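Local coordinates for protein Aac(6')-ib (Escherichia coli, PDB 2BUE) that probably transfers the acetyl group of acetyl-CoA to the 6'-amine of aminoglycosides such as kanamycin B, conferring antibiotic resistance, at residues R115-L120 with T150-D155; C166-G171 with V186-T191; T79-M84 with G91-Y96. The protein carries 2 engineered substitutions. One frame throughout, in Å; residues are numbered along the deposited sequence. Where two conformers were deposited one is given.

Contact 1 of 3, residues R115-L120 with T150-D155; sequences RGIDQL and TKIQTD. With RIO (ribostamycin), chain C.
Asp118 and Asp155 face each other where strand 151-154 ends beside the middle of strand 114-121, Asp118 OD1 lying 3.6 Å from Asp155 OD1. Amine N2 of ribostamycin is wedged where they meet: N2 donates to Asp118 OD1 and to Asp155 OD1, both at 2.8 Å, with a weak third bond to Asp155 OD2. Asp118 OD1 takes a second donor, ribostamycin N3 at 2.8 Å, while its OD2 is held by Gln94. Asp155 reaches the amine because its CG is tucked between the backbone N and the carbonyl carbon (chi1 69°). Two waters bridge the strands beside this pair. One lies 2.7 Å from Asp155 OD1 and 2.9 Å from Ile117 O, with more acceptors around it than protons to give; the other links Asp118 OD1 with Thr154 OG1, itself 3.0 Å from Ile117 O.

Further back the strands pair properly: Arg115 N bonds to Lys151 O, Gln153 N to Arg115 O, and Ile117 N to Gln153 O. On the face covered by helix 131-144, Ile117 and Ile152 cross obliquely through their CG2 branches in the conformer given. On the other face CG of Gln153 lies 3.5 Å from CA of Gly116, and the extended chain carries its amide to Tyr187 and Tyr96. These parallel strands of a beta-alpha-beta unit, at 39° to each other, splay apart after Ile117 as in GNAT folds, and there Gln119 O bonds to coenzyme A.

Two acidic groups this close would repel each other; a protonated amine between them would probably offset that repulsion. N3, the 6'-amine that would accept the acetyl group, is held by the same Asp118 oxygen.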
loop_
_atom_site.group_PDB
_atom_site.type_symbol
_atom_site.label_atom_id
_atom_site.label_comp_id
_atom_site.label_asym_id
_atom_site.label_seq_id
_atom_site.Cartn_x
_atom_site.Cartn_y
_atom_site.Cartn_z
ATOM N N ARG A 115 7.041 3.605 -8.011
ATOM C CA ARG A 115 5.746 3.699 -7.323
ATOM C C ARG A 115 5.863 2.980 -5.992
ATOM O O ARG A 115 6.498 1.929 -5.937
ATOM C CB ARG A 115 4.629 3.013 -8.106
ATOM C CG ARG A 115 4.430 3.573 -9.501
ATOM C CD ARG A 115 3.630 4.892 -9.450
ATOM N NE ARG A 115 3.568 5.479 -10.794
ATOM C CZ ARG A 115 4.525 6.245 -11.313
ATOM N NH1 ARG A 115 5.629 6.530 -10.616
ATOM N NH2 ARG A 115 4.390 6.722 -12.542
ATOM N N GLY A 116 5.279 3.548 -4.938
ATOM C CA GLY A 116 5.239 2.821 -3.674
ATOM C C GLY A 116 3.817 2.392 -3.378
ATOM O O GLY A 116 2.862 2.921 -3.962
ATOM N N ILE A 117 3.675 1.451 -2.462
ATOM C CA ILE A 117 2.357 0.971 -2.056
ATOM C C ILE A 117 2.248 0.865 -0.531
ATOM O O ILE A 117 3.265 0.664 0.173
ATOM C CB ILE A 117 2.022 -0.388 -2.699
ATOM C CG1 ILE A 117 3.081 -1.450 -2.325
ATOM C CG2 ILE A 117 1.947 -0.244 -4.245
ATOM C CD1 ILE A 117 2.674 -2.906 -2.718
ATOM N N ASP A 118 1.008 0.962 -0.064
ATOM C CA ASP A 118 0.659 0.701 1.356
ATOM C C ASP A 118 -0.698 0.031 1.313
ATOM O O ASP A 118 -1.489 0.286 0.401
ATOM C CB ASP A 118 0.535 2.005 2.141
ATOM C CG ASP A 118 1.788 2.860 2.073
ATOM O OD1 ASP A 118 2.776 2.525 2.753
ATOM O OD2 ASP A 118 1.758 3.862 1.340
ATOM N N GLN A 119 -0.981 -0.851 2.265
ATOM C CA GLN A 119 -2.279 -1.515 2.252
ATOM C C GLN A 119 -2.629 -2.130 3.599
ATOM O O GLN A 119 -1.774 -2.276 4.486
ATOM C CB GLN A 119 -2.367 -2.577 1.131
ATOM C CG GLN A 119 -1.676 -3.880 1.414
ATOM C CD GLN A 119 -0.196 -3.757 1.499
ATOM O OE1 GLN A 119 0.444 -3.102 0.662
ATOM N NE2 GLN A 119 0.387 -4.426 2.498
ATOM N N LEU A 120 -3.913 -2.413 3.743
ATOM C CA LEU A 120 -4.435 -3.012 4.970
ATOM C C LEU A 120 -5.628 -3.906 4.616
ATOM O O LEU A 120 -6.366 -3.640 3.659
ATOM C CB LEU A 120 -4.845 -1.925 5.974
ATOM C CG LEU A 120 -5.993 -0.989 5.544
ATOM C CD1 LEU A 120 -7.355 -1.553 5.983
ATOM C CD2 LEU A 120 -5.790 0.425 6.089
ATOM N N THR A 150 8.654 1.619 -13.297
ATOM C CA THR A 150 9.945 0.915 -13.423
ATOM C C THR A 150 10.232 -0.044 -12.266
ATOM O O THR A 150 10.927 -1.058 -12.420
ATOM C CB THR A 150 11.089 1.932 -13.450
ATOM O OG1 THR A 150 10.962 2.830 -12.331
ATOM C CG2 THR A 150 11.047 2.731 -14.780
ATOM N N LYS A 151 9.669 0.292 -11.111
ATOM C CA LYS A 151 10.005 -0.421 -9.873
ATOM C C LYS A 151 8.944 -0.081 -8.842
ATOM O O LYS A 151 8.446 1.051 -8.845
ATOM C CB LYS A 151 11.362 0.101 -9.361
ATOM C CG LYS A 151 11.833 -0.584 -8.074
ATOM C CD LYS A 151 13.290 -0.208 -7.797
ATOM C CE LYS A 151 13.422 1.213 -7.275
ATOM N NZ LYS A 151 14.884 1.661 -7.175
ATOM N N ILE A 152 8.561 -1.063 -8.026
ATOM C CA ILE A 152 7.639 -0.772 -6.930
ATOM C C ILE A 152 8.415 -0.881 -5.637
ATOM O O ILE A 152 9.302 -1.724 -5.513
ATOM C CB ILE A 152 6.413 -1.690 -6.941
ATOM C CG1 ILE A 152 5.764 -1.670 -8.339
ATOM C CG2 ILE A 152 5.402 -1.267 -5.869
ATOM C CD1 ILE A 152 4.770 -2.778 -8.553
ATOM N N GLN A 153 8.105 0.025 -4.707
ATOM C CA GLN A 153 8.746 0.013 -3.380
ATOM C C GLN A 153 7.694 -0.104 -2.302
ATOM O O GLN A 153 6.499 0.219 -2.511
ATOM C CB GLN A 153 9.581 1.278 -3.141
ATOM C CG GLN A 153 8.693 2.540 -3.029
ATOM C CD GLN A 153 9.488 3.809 -2.765
ATOM O OE1 GLN A 153 10.574 4.023 -3.327
ATOM N NE2 GLN A 153 8.924 4.683 -1.942
ATOM N N THR A 154 8.121 -0.553 -1.127
ATOM C CA THR A 154 7.274 -0.423 0.064
ATOM C C THR A 154 8.203 -0.255 1.276
ATOM O O THR A 154 9.396 -0.520 1.157
ATOM C CB THR A 154 6.301 -1.594 0.234
ATOM O OG1 THR A 154 5.301 -1.259 1.228
ATOM C CG2 THR A 154 7.039 -2.872 0.591
ATOM N N ASP A 155 7.642 0.185 2.396
ATOM C CA ASP A 155 8.461 0.659 3.517
ATOM C C ASP A 155 7.851 0.285 4.883
ATOM O O ASP A 155 7.599 1.175 5.709
ATOM C CB ASP A 155 8.714 2.168 3.399
ATOM C CG ASP A 155 7.438 3.012 3.613
ATOM O OD1 ASP A 155 6.327 2.497 3.337
ATOM O OD2 ASP A 155 7.564 4.157 4.101
HETATM O O1 RIO C . -2.163 7.134 4.424
HETATM C C1 RIO C . -2.524 8.219 3.557
HETATM C C2 RIO C . -1.747 9.467 3.994
HETATM O O2 RIO C . -0.476 9.128 4.585
HETATM C C3 RIO C . 0.542 9.136 3.571
HETATM O O3 RIO C . 0.944 7.790 3.241
HETATM C C4 RIO C . 2.403 7.559 3.361
HETATM C C5 RIO C . 3.159 7.940 2.056
HETATM O O4 RIO C . 3.014 9.324 1.786
HETATM C C6 RIO C . 4.653 7.571 2.067
HETATM N N1 RIO C . 5.220 7.818 0.710
HETATM C C7 RIO C . 4.833 6.072 2.430
HETATM C C8 RIO C . 4.163 5.764 3.786
HETATM N N2 RIO C . 4.429 4.340 4.133
HETATM C C9 RIO C . 2.624 6.061 3.726
HETATM O O5 RIO C . 2.149 5.870 5.090
HETATM C C10 RIO C . 0.881 5.217 5.169
HETATM O O6 RIO C . 1.029 3.818 5.144
HETATM C C11 RIO C . 1.662 3.214 6.328
HETATM C C12 RIO C . 1.557 1.683 6.133
HETATM N N3 RIO C . 2.568 1.215 5.173
HETATM C C13 RIO C . 0.943 3.656 7.639
HETATM O O7 RIO C . 1.718 3.164 8.758
HETATM C C14 RIO C . 0.837 5.200 7.692
HETATM O O8 RIO C . 0.198 5.673 8.912
HETATM C C15 RIO C . 0.138 5.742 6.434
HETATM N N4 RIO C . 0.076 7.203 6.419
HETATM C C16 RIO C . -0.062 9.917 2.374
HETATM O O9 RIO C . 0.752 11.064 2.185
HETATM C C17 RIO C . -1.411 10.447 2.892
HETATM O O10 RIO C . -1.169 11.742 3.510
HETATM O O HOH W 1 5.444 2.439 0.839
HETATM O O HOH W 2 4.344 -0.101 3.460
#

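Contact 2 of 3, residues C166-G171 with V186-T191; sequences CYEKAG and VYMVQT. With COA (coenzyme A), chain B.
The methyl end of Met188 pushes into helix 161-169 between two neighbouring residues: CE touches CB of Tyr167 at 3.6 Å and CG of Glu168 at 3.7 Å. A bend at the last torsion (chi3 71°) turns that methyl onto the helix, where the Met188 and Glu168 chains cross at about a right angle. The sulfur makes an oblique Met-aromatic contact, SD lying 5.3 Å from the centroid of the Tyr167 ring. Two residues further along the strand, the extended Gln190 chain lays its aliphatic part against the turn after the helix, CG 3.4 Å from Gly171 O.

That turn is a Schellman motif. Gly171, with positive phi, is the C-prime residue; its N bonds to Glu168 O and the N of Phe172 reaches back to Tyr167 O. In the next shell, Phe172 meets the Tyr167 ring edge-to-face, and the Tyr167 hydroxyl is hydrogen-bonded to Gln119. The carboxylate of Glu168 is fixed by salt bridges to Arg165 and Arg174.

Coenzyme A runs past the helix. Lys169 NZ bonds to O8A of its 3'-phosphate at 2.7 Å, Cys166 SG packs 3.8 Å from the CCP carbon, and the thiol S1P sits at the edge of the Tyr167 ring. Strand 183-191 lies in the sheet between strands 151-154 and 173-180, so the helix that touches the cofactor also packs on the sheet through Met188 and Gln190, an arrangement typical of the C-terminal half of the GNAT fold.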
loop_
_atom_site.group_PDB
_atom_site.type_symbol
_atom_site.label_atom_id
_atom_site.label_comp_id
_atom_site.label_asym_id
_atom_site.label_seq_id
_atom_site.Cartn_x
_atom_site.Cartn_y
_atom_site.Cartn_z
ATOM N N CYS A 166 4.741 -10.856 4.168
ATOM C CA CYS A 166 3.730 -10.765 3.102
ATOM C C CYS A 166 4.371 -10.166 1.834
ATOM O O CYS A 166 4.229 -10.712 0.732
ATOM C CB CYS A 166 2.562 -9.909 3.574
ATOM S SG CYS A 166 1.387 -9.473 2.277
ATOM N N TYR A 167 5.099 -9.060 2.009
ATOM C CA TYR A 167 5.733 -8.403 0.868
ATOM C C TYR A 167 6.746 -9.310 0.160
ATOM O O TYR A 167 6.798 -9.356 -1.070
ATOM C CB TYR A 167 6.385 -7.080 1.277
ATOM C CG TYR A 167 5.394 -5.952 1.508
ATOM C CD1 TYR A 167 4.484 -5.587 0.484
ATOM C CD2 TYR A 167 5.436 -5.180 2.686
ATOM C CE1 TYR A 167 3.582 -4.511 0.643
ATOM C CE2 TYR A 167 4.518 -4.113 2.872
ATOM C CZ TYR A 167 3.593 -3.792 1.828
ATOM O OH TYR A 167 2.661 -2.753 1.917
ATOM N N GLU A 168 7.538 -10.035 0.949
ATOM C CA GLU A 168 8.476 -11.027 0.387
ATOM C C GLU A 168 7.744 -12.093 -0.424
ATOM O O GLU A 168 8.168 -12.420 -1.535
ATOM C CB GLU A 168 9.298 -11.671 1.509
ATOM C CG GLU A 168 10.335 -10.728 2.099
ATOM C CD GLU A 168 11.232 -11.436 3.098
ATOM O OE1 GLU A 168 10.736 -12.391 3.749
ATOM O OE2 GLU A 168 12.411 -11.032 3.227
ATOM N N LYS A 169 6.649 -12.618 0.123
ATOM C CA LYS A 169 5.841 -13.629 -0.579
ATOM C C LYS A 169 5.281 -13.081 -1.900
ATOM O O LYS A 169 5.130 -13.816 -2.887
ATOM C CB LYS A 169 4.708 -14.131 0.310
ATOM C CG LYS A 169 5.206 -14.965 1.478
ATOM C CD LYS A 169 4.138 -15.892 1.987
ATOM C CE LYS A 169 3.053 -15.137 2.657
ATOM N NZ LYS A 169 1.823 -15.973 2.820
ATOM N N ALA A 170 5.010 -11.780 -1.923
ATOM C CA ALA A 170 4.536 -11.115 -3.144
ATOM C C ALA A 170 5.643 -10.638 -4.105
ATOM O O ALA A 170 5.343 -9.927 -5.086
ATOM C CB ALA A 170 3.620 -9.946 -2.777
ATOM N N GLY A 171 6.905 -10.967 -3.815
ATOM C CA GLY A 171 8.020 -10.739 -4.752
ATOM C C GLY A 171 8.926 -9.555 -4.429
ATOM O O GLY A 171 9.802 -9.206 -5.217
ATOM N N VAL A 186 11.979 -0.516 6.711
ATOM C CA VAL A 186 12.681 -1.514 5.913
ATOM C C VAL A 186 12.295 -1.252 4.456
ATOM O O VAL A 186 11.165 -1.523 4.065
ATOM C CB VAL A 186 12.336 -2.940 6.347
ATOM C CG1 VAL A 186 13.035 -3.968 5.454
ATOM C CG2 VAL A 186 12.756 -3.139 7.831
ATOM N N TYR A 187 13.243 -0.718 3.683
ATOM C CA TYR A 187 12.989 -0.401 2.278
ATOM C C TYR A 187 12.995 -1.705 1.472
ATOM O O TYR A 187 13.964 -2.477 1.504
ATOM C CB TYR A 187 14.071 0.532 1.775
ATOM C CG TYR A 187 13.738 1.097 0.435
ATOM C CD1 TYR A 187 12.606 1.923 0.261
ATOM C CD2 TYR A 187 14.540 0.814 -0.663
ATOM C CE1 TYR A 187 12.299 2.468 -1.007
ATOM C CE2 TYR A 187 14.234 1.339 -1.942
ATOM C CZ TYR A 187 13.111 2.144 -2.099
ATOM O OH TYR A 187 12.817 2.615 -3.361
ATOM N N MET A 188 11.899 -1.954 0.753
ATOM C CA MET A 188 11.750 -3.181 -0.036
ATOM C C MET A 188 11.363 -2.818 -1.461
ATOM O O MET A 188 10.589 -1.895 -1.665
ATOM C CB MET A 188 10.646 -4.057 0.561
ATOM C CG MET A 188 10.943 -4.448 2.034
ATOM S SD MET A 188 9.687 -5.533 2.705
ATOM C CE MET A 188 9.981 -7.064 1.836
ATOM N N VAL A 189 11.863 -3.576 -2.429
ATOM C CA VAL A 189 11.577 -3.262 -3.836
ATOM C C VAL A 189 11.303 -4.510 -4.669
ATOM O O VAL A 189 11.737 -5.632 -4.340
ATOM C CB VAL A 189 12.716 -2.408 -4.501
ATOM C CG1 VAL A 189 13.025 -1.130 -3.728
ATOM C CG2 VAL A 189 13.975 -3.239 -4.761
ATOM N N GLN A 190 10.599 -4.290 -5.778
ATOM C CA GLN A 190 10.385 -5.292 -6.811
ATOM C C GLN A 190 10.521 -4.559 -8.155
ATOM O O GLN A 190 9.745 -3.657 -8.438
ATOM C CB GLN A 190 8.989 -5.888 -6.675
ATOM C CG GLN A 190 8.749 -7.043 -7.602
ATOM C CD GLN A 190 7.448 -7.780 -7.358
ATOM O OE1 GLN A 190 6.718 -7.563 -6.353
ATOM N NE2 GLN A 190 7.159 -8.701 -8.259
ATOM N N THR A 191 11.521 -4.915 -8.963
ATOM C CA THR A 191 11.750 -4.235 -10.249
ATOM C C THR A 191 10.875 -4.848 -11.342
ATOM O O THR A 191 10.427 -5.984 -11.228
ATOM C CB THR A 191 13.220 -4.371 -10.718
ATOM O OG1 THR A 191 13.506 -5.759 -10.960
ATOM C CG2 THR A 191 14.195 -3.787 -9.646
HETATM N N1A COA B . 5.168 -12.223 12.705
HETATM C C2A COA B . 5.946 -12.627 11.703
HETATM N N3A COA B . 5.443 -13.263 10.654
HETATM C C4A COA B . 4.122 -13.510 10.595
HETATM C C5A COA B . 3.282 -13.108 11.619
HETATM C C6A COA B . 3.835 -12.442 12.701
HETATM N N6A COA B . 3.045 -12.039 13.703
HETATM N N7A COA B . 2.039 -13.475 11.310
HETATM C C8A COA B . 2.088 -14.094 10.134
HETATM N N9A COA B . 3.356 -14.120 9.707
HETATM C C1B COA B . 3.833 -14.683 8.450
HETATM C C2B COA B . 2.784 -15.684 8.011
HETATM O O2B COA B . 3.167 -16.975 8.494
HETATM C C3B COA B . 2.853 -15.556 6.492
HETATM O O3B COA B . 4.036 -16.205 6.017
HETATM P P3B COA B . 4.011 -17.742 5.571
HETATM O O7A COA B . 5.453 -17.967 4.868
HETATM O O8A COA B . 2.900 -17.870 4.415
HETATM O O9A COA B . 3.772 -18.652 6.726
HETATM C C4B COA B . 3.059 -14.045 6.301
HETATM O O4B COA B . 3.709 -13.567 7.511
HETATM C C5B COA B . 1.866 -13.144 5.972
HETATM O O5B COA B . 1.310 -13.426 4.681
HETATM P P1A COA B . -0.297 -13.238 4.489
HETATM O O1A COA B . -0.625 -13.083 3.024
HETATM O O2A COA B . -1.091 -14.222 5.268
HETATM O O3A COA B . -0.466 -11.810 5.175
HETATM P P2A COA B . -1.913 -11.142 5.524
HETATM O O4A COA B . -2.949 -11.763 4.677
HETATM O O5A COA B . -2.104 -11.043 7.002
HETATM O O6A COA B . -1.631 -9.646 4.967
HETATM C CBP COA B . -1.103 -7.452 5.875
HETATM C CCP COA B . -0.538 -8.830 5.471
HETATM C CDP COA B . 0.061 -6.612 6.450
HETATM C CEP COA B . -1.687 -6.769 4.611
HETATM C CAP COA B . -2.222 -7.648 6.953
HETATM O OAP COA B . -1.769 -8.538 7.995
HETATM C C9P COA B . -2.735 -6.316 7.541
HETATM O O9P COA B . -3.448 -5.577 6.858
HETATM N N8P COA B . -2.356 -6.047 8.811
HETATM C C7P COA B . -2.756 -4.817 9.531
HETATM C C6P COA B . -2.307 -3.546 8.763
HETATM C C5P COA B . -0.832 -3.575 8.293
HETATM O O5P COA B . 0.061 -4.072 8.986
HETATM N N4P COA B . -0.596 -3.011 7.097
HETATM C C3P COA B . 0.764 -3.001 6.517
HETATM C C2P COA B . 1.597 -1.799 6.955
HETATM S S1P COA B . 3.232 -1.727 6.092
#

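Contact 3 of 3, residues T79-M84 with G91-Y96. With RIO (ribostamycin), chain C.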
loop_
_atom_site.group_PDB
_atom_site.type_symbol
_atom_site.label_atom_id
_atom_site.label_comp_id
_atom_site.label_asym_id
_atom_site.label_seq_id
_atom_site.Cartn_x
_atom_site.Cartn_y
_atom_site.Cartn_z
ATOM N N THR A 79 -2.898 7.513 -5.010
ATOM C CA THR A 79 -4.126 6.940 -5.569
ATOM C C THR A 79 -4.677 5.859 -4.649
ATOM O O THR A 79 -3.987 4.863 -4.380
ATOM C CB THR A 79 -3.857 6.332 -6.972
ATOM O OG1 THR A 79 -3.323 7.342 -7.836
ATOM C CG2 THR A 79 -5.126 5.736 -7.574
ATOM N N PRO A 80 -5.913 6.055 -4.149
ATOM C CA PRO A 80 -6.546 5.087 -3.242
ATOM C C PRO A 80 -7.377 4.027 -3.944
ATOM O O PRO A 80 -8.109 4.334 -4.916
ATOM C CB PRO A 80 -7.450 5.972 -2.363
ATOM C CG PRO A 80 -7.928 7.075 -3.320
ATOM C CD PRO A 80 -6.765 7.256 -4.347
ATOM N N TYR A 81 -7.285 2.794 -3.435
ATOM C CA TYR A 81 -8.052 1.654 -3.944
ATOM C C TYR A 81 -8.818 0.945 -2.825
ATOM O O TYR A 81 -8.383 0.962 -1.663
ATOM C CB TYR A 81 -7.126 0.596 -4.572
ATOM C CG TYR A 81 -6.126 1.153 -5.537
ATOM C CD1 TYR A 81 -6.472 1.403 -6.866
ATOM C CD2 TYR A 81 -4.830 1.442 -5.115
ATOM C CE1 TYR A 81 -5.530 1.948 -7.760
ATOM C CE2 TYR A 81 -3.868 1.978 -5.983
ATOM C CZ TYR A 81 -4.237 2.241 -7.304
ATOM O OH TYR A 81 -3.289 2.741 -8.166
ATOM N N ILE A 82 -9.924 0.305 -3.197
ATOM C CA ILE A 82 -10.591 -0.657 -2.339
ATOM C C ILE A 82 -10.345 -2.048 -2.922
ATOM O O ILE A 82 -10.552 -2.274 -4.124
ATOM C CB ILE A 82 -12.118 -0.374 -2.169
ATOM C CG1 ILE A 82 -12.327 1.013 -1.540
ATOM C CG2 ILE A 82 -12.753 -1.519 -1.328
ATOM C CD1 ILE A 82 -11.780 1.171 -0.104
ATOM N N ALA A 83 -9.872 -2.949 -2.064
ATOM C CA ALA A 83 -9.683 -4.352 -2.420
ATOM C C ALA A 83 -10.996 -5.093 -2.263
ATOM O O ALA A 83 -11.674 -4.973 -1.218
ATOM C CB ALA A 83 -8.613 -4.978 -1.545
ATOM N N MET A 84 -11.331 -5.877 -3.291
ATOM C CA MET A 84 -12.598 -6.619 -3.345
ATOM C C MET A 84 -12.370 -8.128 -3.425
ATOM O O MET A 84 -11.454 -8.582 -4.106
ATOM C CB MET A 84 -13.393 -6.202 -4.587
ATOM C CG MET A 84 -13.664 -4.712 -4.713
ATOM S SD MET A 84 -14.801 -4.120 -3.451
ATOM C CE MET A 84 -16.284 -5.070 -3.867
ATOM N N GLY A 91 -10.425 -4.532 2.018
ATOM C CA GLY A 91 -9.247 -3.792 2.441
ATOM C C GLY A 91 -9.072 -2.501 1.682
ATOM O O GLY A 91 -9.847 -2.191 0.754
ATOM N N TYR A 92 -8.044 -1.769 2.086
ATOM C CA TYR A 92 -7.710 -0.488 1.492
ATOM C C TYR A 92 -6.274 -0.587 0.992
ATOM O O TYR A 92 -5.431 -1.173 1.662
ATOM C CB TYR A 92 -7.810 0.637 2.536
ATOM C CG TYR A 92 -7.194 1.940 2.070
ATOM C CD1 TYR A 92 -7.940 2.862 1.324
ATOM C CD2 TYR A 92 -5.856 2.261 2.383
ATOM C CE1 TYR A 92 -7.359 4.073 0.889
ATOM C CE2 TYR A 92 -5.255 3.471 1.940
ATOM C CZ TYR A 92 -6.037 4.364 1.189
ATOM O OH TYR A 92 -5.502 5.554 0.756
ATOM N N ALA A 93 -5.989 0.003 -0.162
ATOM C CA ALA A 93 -4.606 0.109 -0.610
ATOM C C ALA A 93 -4.393 1.469 -1.257
ATOM O O ALA A 93 -5.362 2.174 -1.603
ATOM C CB ALA A 93 -4.250 -1.038 -1.583
ATOM N N GLN A 94 -3.136 1.845 -1.394
ATOM C CA GLN A 94 -2.816 3.078 -2.115
ATOM C C GLN A 94 -1.499 2.886 -2.828
ATOM O O GLN A 94 -0.642 2.108 -2.363
ATOM C CB GLN A 94 -2.764 4.283 -1.173
ATOM C CG GLN A 94 -1.769 4.110 -0.014
ATOM C CD GLN A 94 -1.728 5.311 0.914
ATOM O OE1 GLN A 94 -2.758 5.952 1.192
ATOM N NE2 GLN A 94 -0.543 5.593 1.442
ATOM N N SER A 95 -1.368 3.539 -3.984
ATOM C CA SER A 95 -0.086 3.630 -4.661
ATOM C C SER A 95 0.310 5.107 -4.755
ATOM O O SER A 95 -0.556 6.000 -4.775
ATOM C CB SER A 95 -0.136 3.003 -6.060
ATOM O OG SER A 95 -1.087 3.658 -6.888
ATOM N N TYR A 96 1.604 5.382 -4.836
ATOM C CA TYR A 96 2.051 6.765 -4.893
ATOM C C TYR A 96 3.265 6.892 -5.797
ATOM O O TYR A 96 4.029 5.920 -5.980
ATOM C CB TYR A 96 2.301 7.376 -3.478
ATOM C CG TYR A 96 3.332 6.605 -2.677
ATOM C CD1 TYR A 96 4.700 6.891 -2.831
ATOM C CD2 TYR A 96 2.946 5.598 -1.766
ATOM C CE1 TYR A 96 5.677 6.175 -2.130
ATOM C CE2 TYR A 96 3.952 4.872 -1.046
ATOM C CZ TYR A 96 5.292 5.172 -1.244
ATOM O OH TYR A 96 6.295 4.499 -0.580
HETATM O O1 RIO C . -2.163 7.134 4.424
HETATM C C1 RIO C . -2.524 8.219 3.557
HETATM C C2 RIO C . -1.747 9.467 3.994
HETATM O O2 RIO C . -0.476 9.128 4.585
HETATM C C3 RIO C . 0.542 9.136 3.571
HETATM O O3 RIO C . 0.944 7.790 3.241
HETATM C C4 RIO C . 2.403 7.559 3.361
HETATM C C5 RIO C . 3.159 7.940 2.056
HETATM O O4 RIO C . 3.014 9.324 1.786
HETATM C C6 RIO C . 4.653 7.571 2.067
HETATM N N1 RIO C . 5.220 7.818 0.710
HETATM C C7 RIO C . 4.833 6.072 2.430
HETATM C C8 RIO C . 4.163 5.764 3.786
HETATM N N2 RIO C . 4.429 4.340 4.133
HETATM C C9 RIO C . 2.624 6.061 3.726
HETATM O O5 RIO C . 2.149 5.870 5.090
HETATM C C10 RIO C . 0.881 5.217 5.169
HETATM O O6 RIO C . 1.029 3.818 5.144
HETATM C C11 RIO C . 1.662 3.214 6.328
HETATM C C12 RIO C . 1.557 1.683 6.133
HETATM N N3 RIO C . 2.568 1.215 5.173
HETATM C C13 RIO C . 0.943 3.656 7.639
HETATM O O7 RIO C . 1.718 3.164 8.758
HETATM C C14 RIO C . 0.837 5.200 7.692
HETATM O O8 RIO C . 0.198 5.673 8.912
HETATM C C15 RIO C . 0.138 5.742 6.434
HETATM N N4 RIO C . 0.076 7.203 6.419
HETATM C C16 RIO C . -0.062 9.917 2.374
HETATM O O9 RIO C . 0.752 11.064 2.185
HETATM C C17 RIO C . -1.411 10.447 2.892
HETATM O O10 RIO C . -1.169 11.742 3.510
#
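The ring of Tyr81 lies along the neighbouring strand rather than standing off it. It passes Ala93, whose small CB is 4.4 Å from CD2, and its hydroxyl ends at Ser95, OH to OG 2.7 Å, with either oxygen able to donate. Ser95 meets the ring at its edge, near the plane. Further along the same face Gly91, with no side chain, is the low spot opposite Ala83, whose methyl comes 3.8 Å from Gly91 O. Leu135, Leu139 and Leu143 of helix 131-144 cover this row.

The two strands, 78-85 and 88-97, form an antiparallel beta hairpin in the sheet of the GNAT domain, twisted to 152° between these segments. Thr79 with Ser95 and Tyr81 with Ala93 are hydrogen-bonded pairs tied both ways. Ala83 with Gly91 is looser: Ala83 N reaches Gly91 O at 2.9 Å, and the bond back is weak.

On the opposite face the large bump is Tyr92. With CG anti to its N (chi1 168°), the ring reaches across to the other strand and is flanked by Pro80 and Ile82: Pro80 CB approaches CE1 at 3.8 Å, and Ile82 CD1 comes in at the ring edge. Leu39 and Trp42 of helix 36-43 pack against it. The Tyr92 hydroxyl donates to a lone pair of Gln94 OE1 at 2.8 Å, which helps hold that amide while its NE2 bonds to ribostamycin O3. Beyond it the Tyr96 ring offers one face to ribostamycin N1, which sits 3.2 Å above the ring plane, offset toward the rim.

Overall arrangement
All three contacts reach one mixed seven-stranded sheet; contacts 3 and 1 pair strands within it, and contact 2 lays helix 161-169 against it. They come in series along the chain: contact 3, then contact 1, then contact 2. Across the sheet, strands 78-85, 88-97, 114-121, 151-154 and 183-191 lie side by side in that order. Centres of contacts 1 and 3 are about 11 Å apart, those of contacts 1 and 2 about 8 Å, and both pairs touch through neighbouring strands. Contacts 2 and 3, about 17 Å apart between centres, do not touch. Ribostamycin binds along contacts 3 and 1, coenzyme A along contact 2 and the end of contact 1, so the thiol and the acceptor amine meet beside contact 1.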